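Local coordinates for protein putative polyketide synthase (Brevibacillus brevis, PDB 5HU7) that probably removes water from 3-hydroxyacyl chains held on an acyl carrier protein, as the dehydratase domain of a trans-AT polyketide synthase, at residues D85-V90 against D239-L244; A110-S115 against S124-H129. All blocks are in the same frame, centred on the assembly; numbering follows the deposited sequence.

Interaction 1: D85-V90 against D239-L244; sequences DDPLLV and DGTFTL
P87 lays its ring against the turn D239-G240-T241, where the chain swings round a corner into strand 241-249. At the base of the ring, CB lies 3.9 Å from the backbone O of G240. One atom further, CG comes nearest, standing 3.2 Å from the backbone O of D239. P87 CG also lies 3.7 Å from T241 CG2, a methyl. CD closes the ring back to the backbone N and keeps to the same methyl, 3.8 Å from T241 CG2. That methyl in turn lies 3.5 Å from the backbone O of D85. Proline suits 87 because its compact ring offers CB, CG and CD as an apolar patch to the turn.

Glycine suits position 240 twice over: its phi is positive (80°), and a beta carbon there would run into P87 CB. Threonine suits the next place because its two branches do different work. With OG1 set between the backbone N and the carbonyl carbon (chi1 72°), the hydroxyl donates to D239 OD1 over 2.7 Å, while CG2 faces the proline. The bond from T241 N to D239 OD1 (3.1 Å), met from above the carboxylate plane, makes an Asx turn, and the hydroxyl bond adds a second grip on the same oxygen.

Beyond the turn, F242 pairs its backbone with T84 of strand 76-84, the strand that leads into loop 85-90, and packs on helix 52-65. No hydrogen bond spans the two segments. Ring carbons and a methyl resting against backbone carbonyls imply a junction held by shape and van der Waals contact, fitted to a turn that fixes its own geometry.

Interaction 2: A110-S115 against S124-H129; sequences AYKIYS and SVVHSH
A classic beta bulge shifts the register of the hairpin of strands 108-115 and 125-135 by one residue: H127 and S128 both face I113. I113 N donates to S128 O at 2.8 Å, and I113 O takes H127 N at 2.9 Å with a weak second bond from S128 N. Beyond the bulge, S115 and V125 form a hydrogen-bonded pair, S115 N to V125 O and V125 N to S115 O.

Serine suits 115 because its small hydroxyl can meet an imidazole edge: S115 OG lies 2.8 Å from H127 NE2, near the ring plane, and either may be the donor. The K112 side chain slants across V126, its CD 3.7 Å from V126 CG2, aliphatic stem against methyl. With chi1 at 77°, the Y111 ring is turned so that one face covers the backbone of H129, whose C lies 3.7 Å from CZ. Its buried OH has no polar partner. With an alanine in place of Y111, this face would go and a gap would probably open beneath the H129 backbone.

Strand 108-115 lies between strands 95-105 and 125-135; Y111 packs on A59 of helix 52-65 and M79 of strand 76-84, I113 and S128 meet Y55 of the same helix, and Y114 OH bonds to E25.

Overall arrangement
Their centres about 11 Å apart, the two contacts lie on the same side of the chain's centre and touch directly. D86 O of interaction 1 probably accepts a hydrogen bond from H127 ND1 of interaction 2, and L88 CD1 packs on the same imidazole, so the bulge residue links the hairpin to the loop. Along the chain, interaction 2 is nested inside the span closed by interaction 1. Strand 76-84 stands between strands 125-135 and 241-249, and helix 52-65 packs against both regions. Interaction 2 lies in what is probably the first hotdog-type half, and interaction 1 lets the loop after strand 76-84 touch the second, consistent with the double-hotdog fold of polyketide synthase dehydratases.

Interaction 1: D85-V90 against D239-L244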
ATOM      1  N   ASP A  85       9.544   6.415 -23.530  1.00 63.27           N
ATOM      2  CA  ASP A  85       9.147   6.486 -24.950  1.00 68.51           C
ATOM      3  C   ASP A  85       7.901   7.337 -25.214  1.00 76.41           C
ATOM      4  O   ASP A  85       7.807   7.945 -26.281  1.00 79.91           O
ATOM      5  CB  ASP A  85       8.837   5.046 -25.508  1.00 74.12           C
ATOM      6  CG  ASP A  85       8.477   3.936 -24.482  1.00 93.82           C
ATOM      7  OD1 ASP A  85       9.205   3.782 -23.481  1.00 91.30           O
ATOM      8  OD2 ASP A  85       7.384   3.323 -24.631  1.00106.67           O
ATOM      9  N   ASP A  86       6.895   7.237 -24.332  1.00 71.38           N
ATOM     10  CA  ASP A  86       5.615   7.932 -24.501  1.00 70.88           C
ATOM     11  C   ASP A  86       5.437   8.829 -23.301  1.00 68.12           C
ATOM     12  O   ASP A  86       5.083   8.336 -22.246  1.00 64.98           O
ATOM     13  CB  ASP A  86       4.483   6.900 -24.639  1.00 74.60           C
ATOM     14  CG  ASP A  86       3.218   7.428 -25.303  1.00 94.81           C
ATOM     15  OD1 ASP A  86       3.056   8.672 -25.385  1.00 98.60           O
ATOM     16  OD2 ASP A  86       2.412   6.601 -25.774  1.00103.78           O
ATOM     17  N   PRO A  87       5.733  10.148 -23.408  1.00 64.09           N
ATOM     18  CA  PRO A  87       5.684  11.009 -22.214  1.00 61.80           C
ATOM     19  C   PRO A  87       4.333  11.153 -21.513  1.00 64.75           C
ATOM     20  O   PRO A  87       3.283  11.319 -22.148  1.00 64.88           O
ATOM     21  CB  PRO A  87       6.167  12.374 -22.733  1.00 63.64           C
ATOM     22  CG  PRO A  87       6.860  12.097 -23.976  1.00 69.13           C
ATOM     23  CD  PRO A  87       6.228  10.896 -24.582  1.00 65.41           C
ATOM     24  N   LEU A  88       4.391  11.141 -20.182  1.00 60.46           N
ATOM     25  CA  LEU A  88       3.242  11.373 -19.327  1.00 61.08           C
ATOM     26  C   LEU A  88       3.052  12.896 -19.283  1.00 66.62           C
ATOM     27  O   LEU A  88       4.015  13.647 -19.052  1.00 62.04           O
ATOM     28  CB  LEU A  88       3.513  10.808 -17.913  1.00 60.00           C
ATOM     29  CG  LEU A  88       2.545  11.172 -16.788  1.00 65.15           C
ATOM     30  CD1 LEU A  88       1.128  10.691 -17.074  1.00 64.34           C
ATOM     31  CD2 LEU A  88       3.035  10.611 -15.476  1.00 67.51           C
ATOM     32  N   LEU A  89       1.824  13.342 -19.553  1.00 68.12           N
ATOM     33  CA  LEU A  89       1.473  14.746 -19.532  1.00 71.07           C
ATOM     34  C   LEU A  89       0.717  15.019 -18.258  1.00 72.32           C
ATOM     35  O   LEU A  89      -0.189  14.287 -17.925  1.00 71.22           O
ATOM     36  CB  LEU A  89       0.601  15.132 -20.736  1.00 74.13           C
ATOM     37  CG  LEU A  89       1.249  15.031 -22.116  1.00 79.58           C
ATOM     38  CD1 LEU A  89       0.352  15.645 -23.162  1.00 81.07           C
ATOM     39  CD2 LEU A  89       2.564  15.730 -22.156  1.00 81.03           C
ATOM     40  N   VAL A  90       1.092  16.080 -17.559  1.00 68.09           N
ATOM     41  CA  VAL A  90       0.466  16.475 -16.305  1.00 69.33           C
ATOM     42  C   VAL A  90       0.111  17.963 -16.351  1.00 73.34           C
ATOM     43  O   VAL A  90       0.603  18.681 -17.212  1.00 70.22           O
ATOM     44  CB  VAL A  90       1.382  16.154 -15.107  1.00 72.58           C
ATOM     45  CG1 VAL A  90       1.754  14.668 -15.095  1.00 72.72           C
ATOM     46  CG2 VAL A  90       2.632  17.043 -15.113  1.00 71.38           C
ATOM     47  N   ASP A 239      11.289  16.791 -25.985  1.00 72.01           N
ATOM     48  CA  ASP A 239       9.977  16.177 -26.233  1.00 70.53           C
ATOM     49  C   ASP A 239       9.490  15.289 -25.087  1.00 70.59           C
ATOM     50  O   ASP A 239       8.580  14.487 -25.297  1.00 72.74           O
ATOM     51  CB  ASP A 239      10.009  15.395 -27.561  1.00 73.67           C
ATOM     52  CG  ASP A 239      10.852  14.129 -27.605  1.00 78.73           C
ATOM     53  OD1 ASP A 239      11.502  13.807 -26.590  1.00 76.07           O
ATOM     54  OD2 ASP A 239      10.899  13.489 -28.671  1.00 87.77           O
ATOM     55  N   GLY A 240      10.108  15.385 -23.912  1.00 62.50           N
ATOM     56  CA  GLY A 240       9.706  14.583 -22.765  1.00 60.77           C
ATOM     57  C   GLY A 240      10.220  13.142 -22.730  1.00 61.23           C
ATOM     58  O   GLY A 240       9.948  12.422 -21.767  1.00 57.79           O
ATOM     59  N   THR A 241      10.977  12.702 -23.745  1.00 57.98           N
ATOM     60  CA  THR A 241      11.524  11.343 -23.763  1.00 57.17           C
ATOM     61  C   THR A 241      13.002  11.294 -23.357  1.00 58.47           C
ATOM     62  O   THR A 241      13.727  12.273 -23.442  1.00 59.57           O
ATOM     63  CB  THR A 241      11.342  10.661 -25.140  1.00 63.32           C
ATOM     64  OG1 THR A 241      12.217  11.237 -26.099  1.00 60.53           O
ATOM     65  CG2 THR A 241       9.889  10.647 -25.622  1.00 60.64           C
ATOM     66  N   PHE A 242      13.441  10.134 -22.955  1.00 54.59           N
ATOM     67  CA  PHE A 242      14.829   9.871 -22.672  1.00 55.50           C
ATOM     68  C   PHE A 242      15.087   8.379 -22.609  1.00 57.67           C
ATOM     69  O   PHE A 242      14.162   7.594 -22.457  1.00 56.58           O
ATOM     70  CB  PHE A 242      15.284  10.539 -21.362  1.00 57.18           C
ATOM     71  CG  PHE A 242      14.821   9.833 -20.098  1.00 57.63           C
ATOM     72  CD1 PHE A 242      15.576   8.800 -19.536  1.00 59.62           C
ATOM     73  CD2 PHE A 242      13.667  10.229 -19.446  1.00 57.96           C
ATOM     74  CE1 PHE A 242      15.213   8.240 -18.313  1.00 58.68           C
ATOM     75  CE2 PHE A 242      13.296   9.646 -18.239  1.00 59.89           C
ATOM     76  CZ  PHE A 242      14.074   8.676 -17.672  1.00 57.55           C
ATOM     77  N   THR A 243      16.367   8.013 -22.734  1.00 54.87           N
ATOM     78  CA  THR A 243      16.885   6.667 -22.547  1.00 54.18           C
ATOM     79  C   THR A 243      18.082   6.758 -21.603  1.00 56.94           C
ATOM     80  O   THR A 243      18.785   7.774 -21.592  1.00 56.52           O
ATOM     81  CB  THR A 243      17.284   5.980 -23.869  1.00 66.19           C
ATOM     82  OG1 THR A 243      18.264   6.769 -24.524  1.00 71.60           O
ATOM     83  CG2 THR A 243      16.094   5.719 -24.783  1.00 63.10           C
ATOM     84  N   LEU A 244      18.310   5.708 -20.810  1.00 52.95           N
ATOM     85  CA  LEU A 244      19.445   5.672 -19.893  1.00 51.65           C
ATOM     86  C   LEU A 244      19.929   4.265 -19.794  1.00 53.07           C
ATOM     87  O   LEU A 244      19.217   3.392 -19.318  1.00 50.60           O
ATOM     88  CB  LEU A 244      19.005   6.255 -18.544  1.00 50.45           C
ATOM     89  CG  LEU A 244      19.927   6.202 -17.342  1.00 54.51           C
ATOM     90  CD1 LEU A 244      21.146   6.930 -17.564  1.00 55.38           C
ATOM     91  CD2 LEU A 244      19.238   6.794 -16.140  1.00 60.74           C
TER

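Interaction 2: A110-S115 against S124-H129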
ATOM      1  N   ALA A 110      11.673  -6.017 -13.274  1.00 52.84           N
ATOM      2  CA  ALA A 110      11.273  -5.088 -14.317  1.00 50.72           C
ATOM      3  C   ALA A 110      10.263  -4.128 -13.734  1.00 54.92           C
ATOM      4  O   ALA A 110       9.510  -4.469 -12.824  1.00 53.10           O
ATOM      5  CB  ALA A 110      10.676  -5.849 -15.478  1.00 51.57           C
ATOM      6  N   TYR A 111      10.263  -2.900 -14.217  1.00 54.45           N
ATOM      7  CA  TYR A 111       9.239  -1.954 -13.782  1.00 53.24           C
ATOM      8  C   TYR A 111       8.604  -1.275 -14.962  1.00 55.37           C
ATOM      9  O   TYR A 111       9.208  -1.172 -16.025  1.00 52.18           O
ATOM     10  CB  TYR A 111       9.763  -0.925 -12.773  1.00 54.32           C
ATOM     11  CG  TYR A 111      10.587   0.186 -13.372  1.00 53.14           C
ATOM     12  CD1 TYR A 111       9.986   1.311 -13.903  1.00 54.59           C
ATOM     13  CD2 TYR A 111      11.972   0.109 -13.409  1.00 54.28           C
ATOM     14  CE1 TYR A 111      10.729   2.280 -14.570  1.00 54.43           C
ATOM     15  CE2 TYR A 111      12.737   1.089 -14.049  1.00 55.73           C
ATOM     16  CZ  TYR A 111      12.115   2.191 -14.594  1.00 61.25           C
ATOM     17  OH  TYR A 111      12.888   3.143 -15.200  1.00 69.34           O
ATOM     18  N   LYS A 112       7.376  -0.794 -14.769  1.00 55.31           N
ATOM     19  CA  LYS A 112       6.662  -0.010 -15.769  1.00 53.83           C
ATOM     20  C   LYS A 112       5.909   1.077 -15.090  1.00 54.64           C
ATOM     21  O   LYS A 112       5.169   0.806 -14.158  1.00 55.05           O
ATOM     22  CB  LYS A 112       5.645  -0.826 -16.550  1.00 57.24           C
ATOM     23  CG  LYS A 112       6.222  -1.888 -17.428  1.00 71.41           C
ATOM     24  CD  LYS A 112       5.259  -2.242 -18.575  1.00 83.25           C
ATOM     25  CE  LYS A 112       4.766  -3.656 -18.551  1.00 83.98           C
ATOM     26  NZ  LYS A 112       5.749  -4.588 -19.110  1.00 68.66           N
ATOM     27  N   ILE A 113       5.979   2.277 -15.636  1.00 51.37           N
ATOM     28  CA  ILE A 113       5.225   3.423 -15.157  1.00 49.66           C
ATOM     29  C   ILE A 113       4.169   3.585 -16.219  1.00 54.95           C
ATOM     30  O   ILE A 113       4.496   3.676 -17.393  1.00 57.19           O
ATOM     31  CB  ILE A 113       6.084   4.679 -14.942  1.00 51.08           C
ATOM     32  CG1 ILE A 113       7.076   4.450 -13.793  1.00 50.43           C
ATOM     33  CG2 ILE A 113       5.206   5.897 -14.651  1.00 51.83           C
ATOM     34  CD1 ILE A 113       8.252   5.518 -13.651  1.00 55.03           C
ATOM     35  N   TYR A 114       2.912   3.579 -15.836  1.00 52.90           N
ATOM     36  CA  TYR A 114       1.840   3.632 -16.819  1.00 55.67           C
ATOM     37  C   TYR A 114       0.601   4.298 -16.261  1.00 59.82           C
ATOM     38  O   TYR A 114       0.456   4.411 -15.054  1.00 58.66           O
ATOM     39  CB  TYR A 114       1.529   2.187 -17.306  1.00 58.09           C
ATOM     40  CG  TYR A 114       0.914   1.295 -16.258  1.00 56.74           C
ATOM     41  CD1 TYR A 114       1.695   0.493 -15.446  1.00 57.12           C
ATOM     42  CD2 TYR A 114      -0.467   1.204 -16.126  1.00 58.20           C
ATOM     43  CE1 TYR A 114       1.124  -0.337 -14.478  1.00 56.89           C
ATOM     44  CE2 TYR A 114      -1.050   0.360 -15.181  1.00 59.54           C
ATOM     45  CZ  TYR A 114      -0.256  -0.407 -14.357  1.00 66.02           C
ATOM     46  OH  TYR A 114      -0.857  -1.209 -13.415  1.00 68.82           O
ATOM     47  N   SER A 115      -0.288   4.710 -17.142  1.00 60.26           N
ATOM     48  CA  SER A 115      -1.542   5.371 -16.765  1.00 62.67           C
ATOM     49  C   SER A 115      -2.660   5.037 -17.734  1.00 73.93           C
ATOM     50  O   SER A 115      -2.419   4.426 -18.768  1.00 74.13           O
ATOM     51  CB  SER A 115      -1.353   6.884 -16.696  1.00 63.28           C
ATOM     52  OG  SER A 115      -1.259   7.475 -17.975  1.00 77.08           O
ATOM     53  N   SER A 124      -4.660   1.589 -21.452  1.00 87.81           N
ATOM     54  CA  SER A 124      -3.426   1.798 -20.673  1.00 85.63           C
ATOM     55  C   SER A 124      -2.178   2.101 -21.528  1.00 83.65           C
ATOM     56  O   SER A 124      -1.907   1.408 -22.504  1.00 84.76           O
ATOM     57  CB  SER A 124      -3.153   0.632 -19.736  1.00 89.38           C
ATOM     58  OG  SER A 124      -2.500  -0.437 -20.395  1.00107.01           O
ATOM     59  N   VAL A 125      -1.452   3.166 -21.170  1.00 73.29           N
ATOM     60  CA  VAL A 125      -0.252   3.608 -21.869  1.00 69.82           C
ATOM     61  C   VAL A 125       0.955   3.472 -20.931  1.00 66.23           C
ATOM     62  O   VAL A 125       0.901   3.993 -19.827  1.00 63.62           O
ATOM     63  CB  VAL A 125      -0.421   5.085 -22.300  1.00 74.36           C
ATOM     64  CG1 VAL A 125       0.770   5.561 -23.135  1.00 73.24           C
ATOM     65  CG2 VAL A 125      -1.736   5.289 -23.056  1.00 76.86           C
ATOM     66  N   VAL A 126       2.050   2.837 -21.395  1.00 61.12           N
ATOM     67  CA  VAL A 126       3.318   2.695 -20.663  1.00 57.44           C
ATOM     68  C   VAL A 126       4.206   3.858 -21.052  1.00 61.34           C
ATOM     69  O   VAL A 126       4.558   4.022 -22.222  1.00 63.07           O
ATOM     70  CB  VAL A 126       4.026   1.341 -20.930  1.00 58.74           C
ATOM     71  CG1 VAL A 126       5.397   1.294 -20.245  1.00 55.70           C
ATOM     72  CG2 VAL A 126       3.147   0.186 -20.461  1.00 58.89           C
ATOM     73  N   HIS A 127       4.568   4.666 -20.076  1.00 55.86           N
ATOM     74  CA  HIS A 127       5.375   5.851 -20.297  1.00 54.74           C
ATOM     75  C   HIS A 127       6.834   5.553 -20.111  1.00 58.12           C
ATOM     76  O   HIS A 127       7.633   6.079 -20.845  1.00 58.78           O
ATOM     77  CB  HIS A 127       4.951   6.989 -19.326  1.00 55.25           C
ATOM     78  CG  HIS A 127       3.487   7.306 -19.359  1.00 59.58           C
ATOM     79  ND1 HIS A 127       2.870   7.739 -20.511  1.00 62.58           N
ATOM     80  CD2 HIS A 127       2.548   7.164 -18.394  1.00 61.42           C
ATOM     81  CE1 HIS A 127       1.582   7.869 -20.209  1.00 62.73           C
ATOM     82  NE2 HIS A 127       1.343   7.531 -18.949  1.00 62.31           N
ATOM     83  N   SER A 128       7.191   4.751 -19.116  1.00 54.18           N
ATOM     84  CA  SER A 128       8.578   4.444 -18.815  1.00 53.73           C
ATOM     85  C   SER A 128       8.731   2.995 -18.327  1.00 54.96           C
ATOM     86  O   SER A 128       7.820   2.469 -17.720  1.00 53.64           O
ATOM     87  CB  SER A 128       9.092   5.413 -17.749  1.00 55.71           C
ATOM     88  OG  SER A 128      10.491   5.314 -17.553  1.00 63.34           O
ATOM     89  N   HIS A 129       9.845   2.357 -18.646  1.00 50.92           N
ATOM     90  CA  HIS A 129      10.155   1.016 -18.177  1.00 51.44           C
ATOM     91  C   HIS A 129      11.667   0.840 -18.055  1.00 54.96           C
ATOM     92  O   HIS A 129      12.437   1.584 -18.659  1.00 54.04           O
ATOM     93  CB  HIS A 129       9.522  -0.075 -19.071  1.00 52.91           C
ATOM     94  CG  HIS A 129       9.984  -0.045 -20.487  1.00 57.80           C
ATOM     95  ND1 HIS A 129       9.225   0.616 -21.421  1.00 61.59           N
ATOM     96  CD2 HIS A 129      11.105  -0.485 -21.093  1.00 60.40           C
ATOM     97  CE1 HIS A 129       9.895   0.556 -22.558  1.00 61.78           C
ATOM     98  NE2 HIS A 129      11.050  -0.032 -22.396  1.00 61.40           N
TER